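Local coordinates for protein polymeric immunoglobulin receptor (Mus musculus, PDB 4NOF) that probably binds polymeric immunoglobulins through its extracellular Ig-like domains and carries them across mucosal epithelial cells, its ectodomain being released as secretory component, at residues A[82-94]-A[102-114]. Residues are numbered along the deposited sequence; the frame is centred on the assembly and turned at random. Where two conformers were deposited one is given.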
ATOM      1  N   HIS A  82       2.876 -13.865   0.575  1.00 20.84           N
ATOM      2  CA  HIS A  82       2.169 -14.873  -0.208  1.00 21.31           C
ATOM      3  C   HIS A  82       1.436 -14.249  -1.385  1.00 19.51           C
ATOM      4  O   HIS A  82       0.252 -14.474  -1.605  1.00 19.48           O
ATOM      5  CB  HIS A  82       1.190 -15.647   0.693  1.00 23.70           C
ATOM      6  CG  HIS A  82       1.868 -16.347   1.832  1.00 29.62           C
ATOM      7  ND1 HIS A  82       1.633 -16.028   3.153  1.00 33.18           N
ATOM      8  CD2 HIS A  82       2.828 -17.303   1.843  1.00 33.06           C
ATOM      9  CE1 HIS A  82       2.397 -16.780   3.929  1.00 33.60           C
ATOM     10  NE2 HIS A  82       3.135 -17.559   3.159  1.00 35.09           N
ATOM     11  N   LEU A  83       2.159 -13.443  -2.151  1.00 19.80           N
ATOM     12  CA  LEU A  83       1.547 -12.722  -3.257  1.00 19.43           C
ATOM     13  C   LEU A  83       0.856 -13.626  -4.265  1.00 22.59           C
ATOM     14  O   LEU A  83       1.380 -14.701  -4.599  1.00 22.86           O
ATOM     15  CB  LEU A  83       2.581 -11.885  -3.962  1.00 19.86           C
ATOM     16  CG  LEU A  83       3.082 -10.694  -3.142  1.00 21.11           C
ATOM     17  CD1 LEU A  83       4.359 -10.130  -3.746  1.00 21.57           C
ATOM     18  CD2 LEU A  83       2.011  -9.628  -3.073  1.00 20.12           C
ATOM     19  N   THR A  84      -0.316 -13.182  -4.712  1.00 22.45           N
ATOM     20  CA  THR A  84      -1.117 -13.818  -5.755  1.00 25.89           C
ATOM     21  C   THR A  84      -1.226 -12.930  -6.988  1.00 24.36           C
ATOM     22  O   THR A  84      -0.999 -11.712  -6.926  1.00 22.05           O
ATOM     23  CB  THR A  84      -2.566 -14.096  -5.290  1.00 28.82           C
ATOM     24  OG1 THR A  84      -3.287 -12.871  -5.069  1.00 30.84           O
ATOM     25  CG2 THR A  84      -2.570 -14.934  -4.020  1.00 31.97           C
ATOM     26  N   HIS A  85      -1.596 -13.508  -8.126  1.00 26.20           N
ATOM     27  CA  HIS A  85      -1.751 -12.652  -9.287  1.00 28.16           C
ATOM     28  C   HIS A  85      -2.843 -11.590  -9.081  1.00 24.46           C
ATOM     29  O   HIS A  85      -2.746 -10.474  -9.586  1.00 23.21           O
ATOM     30  CB  HIS A  85      -1.979 -13.411 -10.588  1.00 31.52           C
ATOM     31  CG  HIS A  85      -1.868 -12.521 -11.784  1.00 36.48           C
ATOM     32  ND1 HIS A  85      -2.958 -12.118 -12.521  1.00 40.21           N
ATOM     33  CD2 HIS A  85      -0.793 -11.897 -12.325  1.00 38.32           C
ATOM     34  CE1 HIS A  85      -2.555 -11.313 -13.489  1.00 41.06           C
ATOM     35  NE2 HIS A  85      -1.247 -11.160 -13.389  1.00 40.41           N
ATOM     36  N   ASN A  86      -3.839 -11.901  -8.277  1.00 23.14           N
ATOM     37  CA  ASN A  86      -4.895 -10.953  -7.986  1.00 25.52           C
ATOM     38  C   ASN A  86      -4.433  -9.737  -7.162  1.00 21.95           C
ATOM     39  O   ASN A  86      -5.118  -8.728  -7.142  1.00 22.04           O
ATOM     40  CB  ASN A  86      -6.040 -11.646  -7.267  1.00 31.51           C
ATOM     41  CG  ASN A  86      -6.919 -12.469  -8.225  1.00 36.52           C
ATOM     42  OD1 ASN A  86      -6.820 -12.348  -9.458  1.00 36.60           O
ATOM     43  ND2 ASN A  86      -7.765 -13.311  -7.655  1.00 37.84           N
ATOM     44  N   ASP A  87      -3.286  -9.861  -6.493  1.00 19.03           N
ATOM     45  CA  ASP A  87      -2.674  -8.734  -5.760  1.00 17.60           C
ATOM     46  C   ASP A  87      -2.077  -7.697  -6.713  1.00 16.91           C
ATOM     47  O   ASP A  87      -1.813  -6.583  -6.303  1.00 16.95           O
ATOM     48  CB  ASP A  87      -1.570  -9.213  -4.810  1.00 18.11           C
ATOM     49  CG  ASP A  87      -2.102 -10.045  -3.632  1.00 19.78           C
ATOM     50  OD1 ASP A  87      -3.221  -9.746  -3.152  1.00 20.85           O
ATOM     51  OD2 ASP A  87      -1.379 -10.965  -3.181  1.00 21.21           O
ATOM     52  N   ALA A  88      -1.821  -8.064  -7.960  1.00 16.90           N
ATOM     53  CA  ALA A  88      -1.219  -7.122  -8.885  1.00 17.68           C
ATOM     54  C   ALA A  88      -2.121  -5.944  -9.134  1.00 16.99           C
ATOM     55  O   ALA A  88      -3.351  -6.078  -9.201  1.00 18.36           O
ATOM     56  CB  ALA A  88      -0.868  -7.787 -10.214  1.00 19.06           C
ATOM     57  N   GLY A  89      -1.483  -4.793  -9.362  1.00 16.94           N
ATOM     58  CA  GLY A  89      -2.186  -3.602  -9.794  1.00 16.04           C
ATOM     59  C   GLY A  89      -1.766  -2.381  -8.991  1.00 15.45           C
ATOM     60  O   GLY A  89      -0.763  -2.398  -8.261  1.00 15.16           O
ATOM     61  N   LEU A  90      -2.557  -1.324  -9.146  1.00 15.16           N
ATOM     62  CA  LEU A  90      -2.268  -0.041  -8.501  1.00 15.56           C
ATOM     63  C   LEU A  90      -2.833   0.019  -7.101  1.00 15.24           C
ATOM     64  O   LEU A  90      -3.941  -0.463  -6.852  1.00 16.15           O
ATOM     65  CB  LEU A  90      -2.882   1.126  -9.291  1.00 17.06           C
ATOM     66  CG  LEU A  90      -2.204   1.398 -10.647  1.00 18.89           C
ATOM     67  CD1 LEU A  90      -3.076   2.329 -11.498  1.00 20.94           C
ATOM     68  CD2 LEU A  90      -0.794   1.929 -10.471  1.00 20.13           C
ATOM     69  N   TYR A  91      -2.050   0.639  -6.211  1.00 15.21           N
ATOM     70  CA  TYR A  91      -2.411   0.902  -4.829  1.00 14.95           C
ATOM     71  C   TYR A  91      -2.089   2.361  -4.511  1.00 14.99           C
ATOM     72  O   TYR A  91      -1.318   3.035  -5.196  1.00 16.21           O
ATOM     73  CB  TYR A  91      -1.610   0.025  -3.877  1.00 15.54           C
ATOM     74  CG  TYR A  91      -1.854  -1.469  -3.947  1.00 14.61           C
ATOM     75  CD1 TYR A  91      -1.359  -2.254  -4.995  1.00 14.91           C
ATOM     76  CD2 TYR A  91      -2.508  -2.126  -2.899  1.00 16.03           C
ATOM     77  CE1 TYR A  91      -1.563  -3.604  -5.006  1.00 15.02           C
ATOM     78  CE2 TYR A  91      -2.682  -3.492  -2.902  1.00 16.14           C
ATOM     79  CZ  TYR A  91      -2.228  -4.232  -3.966  1.00 15.61           C
ATOM     80  OH  TYR A  91      -2.419  -5.627  -3.951  1.00 17.85           O
ATOM     81  N   ILE A  92      -2.703   2.852  -3.451  1.00 14.68           N
ATOM     82  CA  ILE A  92      -2.443   4.190  -2.932  1.00 15.75           C
ATOM     83  C   ILE A  92      -2.166   4.090  -1.439  1.00 16.00           C
ATOM     84  O   ILE A  92      -2.987   3.523  -0.682  1.00 16.52           O
ATOM     85  CB  ILE A  92      -3.610   5.189  -3.188  1.00 17.83           C
ATOM     86  CG1 ILE A  92      -3.888   5.357  -4.678  1.00 20.30           C
ATOM     87  CG2 ILE A  92      -3.246   6.533  -2.616  1.00 19.06           C
ATOM     88  CD1 ILE A  92      -5.137   6.196  -4.964  1.00 21.12           C
ATOM     89  N   CYS A  93      -1.010   4.607  -1.042  1.00 16.18           N
ATOM     90  CA  CYS A  93      -0.672   4.866   0.381  1.00 17.95           C
ATOM     91  C   CYS A  93      -1.312   6.157   0.763  1.00 19.29           C
ATOM     92  O   CYS A  93      -1.230   7.129  -0.015  1.00 21.55           O
ATOM     93  CB  CYS A  93       0.800   5.142   0.557  1.00 20.82           C
ATOM     94  SG  CYS A  93       1.922   3.829   0.139  1.00 22.21           S
ATOM     95  N   GLN A  94      -1.891   6.216   1.955  1.00 18.65           N
ATOM     96  CA  GLN A  94      -2.411   7.503   2.438  1.00 20.01           C
ATOM     97  C   GLN A  94      -2.090   7.703   3.896  1.00 20.49           C
ATOM     98  O   GLN A  94      -2.235   6.783   4.721  1.00 18.64           O
ATOM     99  CB  GLN A  94      -3.912   7.585   2.229  1.00 22.30           C
ATOM    100  CG  GLN A  94      -4.502   8.972   2.476  1.00 25.81           C
ATOM    101  CD  GLN A  94      -5.947   9.103   2.008  1.00 30.50           C
ATOM    102  OE1 GLN A  94      -6.244   8.922   0.838  1.00 35.51           O
ATOM    103  NE2 GLN A  94      -6.845   9.451   2.920  1.00 34.84           N
ATOM    104  N   ASP A 102      -1.393  12.921   2.679  1.00 19.81           N
ATOM    105  CA  ASP A 102      -0.206  12.597   1.900  1.00 20.15           C
ATOM    106  C   ASP A 102      -0.459  11.256   1.216  1.00 21.65           C
ATOM    107  O   ASP A 102      -0.786  10.284   1.899  1.00 21.03           O
ATOM    108  CB  ASP A 102       1.026  12.535   2.796  1.00 21.99           C
ATOM    109  CG  ASP A 102       1.343  13.871   3.469  1.00 25.31           C
ATOM    110  OD1 ASP A 102       1.329  14.926   2.783  1.00 28.90           O
ATOM    111  OD2 ASP A 102       1.591  13.869   4.693  1.00 24.95           O
ATOM    112  N   LYS A 103      -0.313  11.217  -0.112  1.00 20.83           N
ATOM    113  CA  LYS A 103      -0.616  10.019  -0.895  1.00 23.18           C
ATOM    114  C   LYS A 103       0.612   9.624  -1.675  1.00 22.97           C
ATOM    115  O   LYS A 103       1.433  10.482  -2.065  1.00 24.82           O
ATOM    116  CB  LYS A 103      -1.792  10.249  -1.842  1.00 24.78           C
ATOM    117  CG  LYS A 103      -3.127  10.485  -1.181  1.00 27.87           C
ATOM    118  CD  LYS A 103      -4.146  10.823  -2.256  1.00 33.68           C
ATOM    119  CE  LYS A 103      -5.469  11.235  -1.669  1.00 40.02           C
ATOM    120  NZ  LYS A 103      -6.504  11.356  -2.731  1.00 44.03           N
ATOM    121  N   LYS A 104       0.785   8.323  -1.878  1.00 19.04           N
ATOM    122  CA  LYS A 104       1.849   7.801  -2.713  1.00 18.68           C
ATOM    123  C   LYS A 104       1.248   6.714  -3.610  1.00 17.86           C
ATOM    124  O   LYS A 104       0.610   5.762  -3.116  1.00 16.66           O
ATOM    125  CB  LYS A 104       2.984   7.213  -1.868  1.00 20.86           C
ATOM    126  CG  LYS A 104       4.113   6.520  -2.650  1.00 22.48           C
ATOM    127  CD  LYS A 104       4.920   7.489  -3.475  1.00 25.02           C
ATOM    128  CE  LYS A 104       5.838   6.736  -4.418  1.00 26.65           C
ATOM    129  NZ  LYS A 104       6.632   7.672  -5.275  1.00 30.74           N
ATOM    130  N   ASN A 105       1.449   6.859  -4.917  1.00 16.57           N
ATOM    131  CA  ASN A 105       1.023   5.861  -5.858  1.00 15.72           C
ATOM    132  C   ASN A 105       2.051   4.710  -5.961  1.00 16.19           C
ATOM    133  O   ASN A 105       3.247   4.954  -6.125  1.00 16.99           O
ATOM    134  CB  ASN A 105       0.810   6.500  -7.253  1.00 16.52           C
ATOM    135  CG  ASN A 105      -0.338   7.483  -7.259  1.00 18.53           C
ATOM    136  OD1 ASN A 105      -1.460   7.135  -6.888  1.00 19.65           O
ATOM    137  ND2 ASN A 105      -0.067   8.702  -7.674  1.00 18.16           N
ATOM    138  N   VAL A 106       1.541   3.481  -5.972  1.00 16.14           N
ATOM    139  CA  VAL A 106       2.306   2.264  -5.987  1.00 17.36           C
ATOM    140  C   VAL A 106       1.724   1.304  -7.021  1.00 16.75           C
ATOM    141  O   VAL A 106       0.496   1.224  -7.196  1.00 17.17           O
ATOM    142  CB  VAL A 106       2.236   1.589  -4.592  1.00 18.22           C
ATOM    143  CG1 VAL A 106       2.831   0.192  -4.613  1.00 18.67           C
ATOM    144  CG2 VAL A 106       2.940   2.480  -3.562  1.00 18.94           C
ATOM    145  N   ASP A 107       2.590   0.610  -7.763  1.00 15.94           N
ATOM    146  CA  ASP A 107       2.146  -0.399  -8.723  1.00 16.59           C
ATOM    147  C   ASP A 107       2.862  -1.694  -8.379  1.00 17.24           C
ATOM    148  O   ASP A 107       4.094  -1.713  -8.265  1.00 19.41           O
ATOM    149  CB  ASP A 107       2.497   0.036 -10.153  1.00 18.43           C
ATOM    150  CG  ASP A 107       1.790  -0.744 -11.222  1.00 22.37           C
ATOM    151  OD1 ASP A 107       0.984  -1.664 -10.972  1.00 22.41           O
ATOM    152  OD2 ASP A 107       2.019  -0.387 -12.399  1.00 26.76           O
ATOM    153  N   LEU A 108       2.080  -2.736  -8.109  1.00 16.27           N
ATOM    154  CA  LEU A 108       2.609  -4.054  -7.849  0.50 15.56           C
ATOM    155  C   LEU A 108       2.451  -4.922  -9.092  1.00 15.77           C
ATOM    156  O   LEU A 108       1.359  -5.152  -9.580  1.00 16.70           O
ATOM    157  CB  LEU A 108       1.897  -4.690  -6.653  0.50 15.41           C
ATOM    158  CG  LEU A 108       2.433  -6.049  -6.252  0.50 14.89           C
ATOM    159  CD1 LEU A 108       3.923  -5.991  -5.940  0.50 14.69           C
ATOM    160  CD2 LEU A 108       1.639  -6.559  -5.051  0.50 15.46           C
ATOM    161  N   GLN A 109       3.573  -5.373  -9.624  1.00 16.02           N
ATOM    162  CA  GLN A 109       3.585  -6.335 -10.713  1.00 16.86           C
ATOM    163  C   GLN A 109       3.955  -7.683 -10.117  1.00 15.90           C
ATOM    164  O   GLN A 109       4.986  -7.813  -9.435  1.00 17.51           O
ATOM    165  CB  GLN A 109       4.590  -5.887 -11.790  1.00 18.50           C
ATOM    166  CG  GLN A 109       4.744  -6.919 -12.909  1.00 20.13           C
ATOM    167  CD  GLN A 109       5.669  -6.420 -14.023  1.00 22.86           C
ATOM    168  OE1 GLN A 109       6.889  -6.591 -13.961  1.00 27.20           O
ATOM    169  NE2 GLN A 109       5.082  -5.787 -15.019  1.00 20.62           N
ATOM    170  N   VAL A 110       3.077  -8.648 -10.298  1.00 16.87           N
ATOM    171  CA  VAL A 110       3.260  -9.999  -9.828  1.00 16.92           C
ATOM    172  C   VAL A 110       3.465 -10.901 -11.046  1.00 17.28           C
ATOM    173  O   VAL A 110       2.616 -11.010 -11.926  1.00 20.64           O
ATOM    174  CB  VAL A 110       2.075 -10.504  -8.988  1.00 17.31           C
ATOM    175  CG1 VAL A 110       2.358 -11.923  -8.482  1.00 17.86           C
ATOM    176  CG2 VAL A 110       1.784  -9.573  -7.815  1.00 18.29           C
ATOM    177  N   LEU A 111       4.594 -11.561 -11.081  1.00 18.71           N
ATOM    178  CA  LEU A 111       4.906 -12.453 -12.202  0.50 19.07           C
ATOM    179  C   LEU A 111       4.412 -13.859 -11.866  1.00 18.86           C
ATOM    180  O   LEU A 111       4.787 -14.434 -10.852  1.00 21.04           O
ATOM    181  CB  LEU A 111       6.396 -12.442 -12.476  0.50 20.81           C
ATOM    182  CG  LEU A 111       6.947 -11.231 -13.246  0.50 21.35           C
ATOM    183  CD1 LEU A 111       7.033  -9.970 -12.425  0.50 22.53           C
ATOM    184  CD2 LEU A 111       8.318 -11.586 -13.782  0.50 21.98           C
ATOM    185  N   ALA A 112       3.564 -14.371 -12.721  1.00 19.95           N
ATOM    186  CA  ALA A 112       2.835 -15.599 -12.450  1.00 22.15           C
ATOM    187  C   ALA A 112       2.923 -16.547 -13.644  1.00 24.59           C
ATOM    188  O   ALA A 112       3.143 -16.108 -14.737  1.00 21.42           O
ATOM    189  CB  ALA A 112       1.410 -15.235 -12.158  1.00 24.78           C
ATOM    190  N   PRO A 113       2.735 -17.861 -13.411  1.00 27.60           N
ATOM    191  CA  PRO A 113       2.924 -18.875 -14.455  1.00 31.95           C
ATOM    192  C   PRO A 113       2.067 -18.714 -15.693  1.00 38.41           C
ATOM    193  O   PRO A 113       0.890 -18.328 -15.610  1.00 36.64           O
ATOM    194  CB  PRO A 113       2.560 -20.192 -13.759  1.00 32.65           C
ATOM    195  CG  PRO A 113       2.618 -19.933 -12.303  1.00 32.56           C
ATOM    196  CD  PRO A 113       2.467 -18.459 -12.090  1.00 29.41           C
ATOM    197  N   GLU A 114       2.698 -19.007 -16.835  1.00 44.85           N
ATOM    198  CA  GLU A 114       2.053 -19.041 -18.146  1.00 48.83           C
ATOM    199  C   GLU A 114       1.188 -20.290 -18.263  1.00 51.65           C
ATOM    200  O   GLU A 114       1.526 -21.329 -17.686  1.00 57.72           O
ATOM    201  CB  GLU A 114       3.113 -19.070 -19.260  1.00 48.29           C
ATOM    202  CG  GLU A 114       4.054 -17.870 -19.291  1.00 48.89           C
ATOM    203  CD  GLU A 114       3.436 -16.622 -19.891  1.00 52.99           C
ATOM    204  OE1 GLU A 114       2.188 -16.500 -19.913  1.00 52.19           O
ATOM    205  OE2 GLU A 114       4.208 -15.753 -20.347  1.00 57.87           O
TER
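The F-G hairpin of this V-set immunoglobulin domain pairs Gly89, Tyr91 and Cys93 with Leu108, Val106 and Lys104 as antiparallel hydrogen-bonded pairs, six backbone bonds in all; Tyr91 N to Val106 O, at 2.8 Å, is nearly straight (171°). Tyr91, Cys93, Val106 and Leu108 send their side chains into the sandwich, whereas the Lys104 chain bends away to Asp9 O. Cys93 SG, disulfide-bonded to Cys25 of the opposing sheet, lies 4.1 Å from Val106 CG2. Farther along, Leu108 CB meets Tyr91 CE1 obliquely at 4.0 Å, and Leu108 CD2, in the conformer described, touches Leu83, which also packs on Val21 of the opposing sheet. The turn before strand 89-94 is the tyrosine corner familiar from Greek-key immunoglobulin folds: with CG anti to the carbonyl carbon (chi1 -65°), the Tyr91 ring runs back along its strand and OH donates to Asp87 O at 2.6 Å, in the carbonyl plane on a lone pair. Asp87 OD2 accepts Thr84 N from above the carboxylate plane and also forms a salt bridge with Arg63 NH1, just before strand 64-67 of the opposing sheet. Val110 packs its two methyls against Thr84 O. On the other face, Gln94 and Lys103 lie alongside, OE1 against CE without a hydrogen bond, whereas Leu90 CD2 rests against Asp107 CG, 3.8 Å away. Toward the end of strand 102-111, the His85 ring presents its CD2 edge to Val110 O at 3.5 Å.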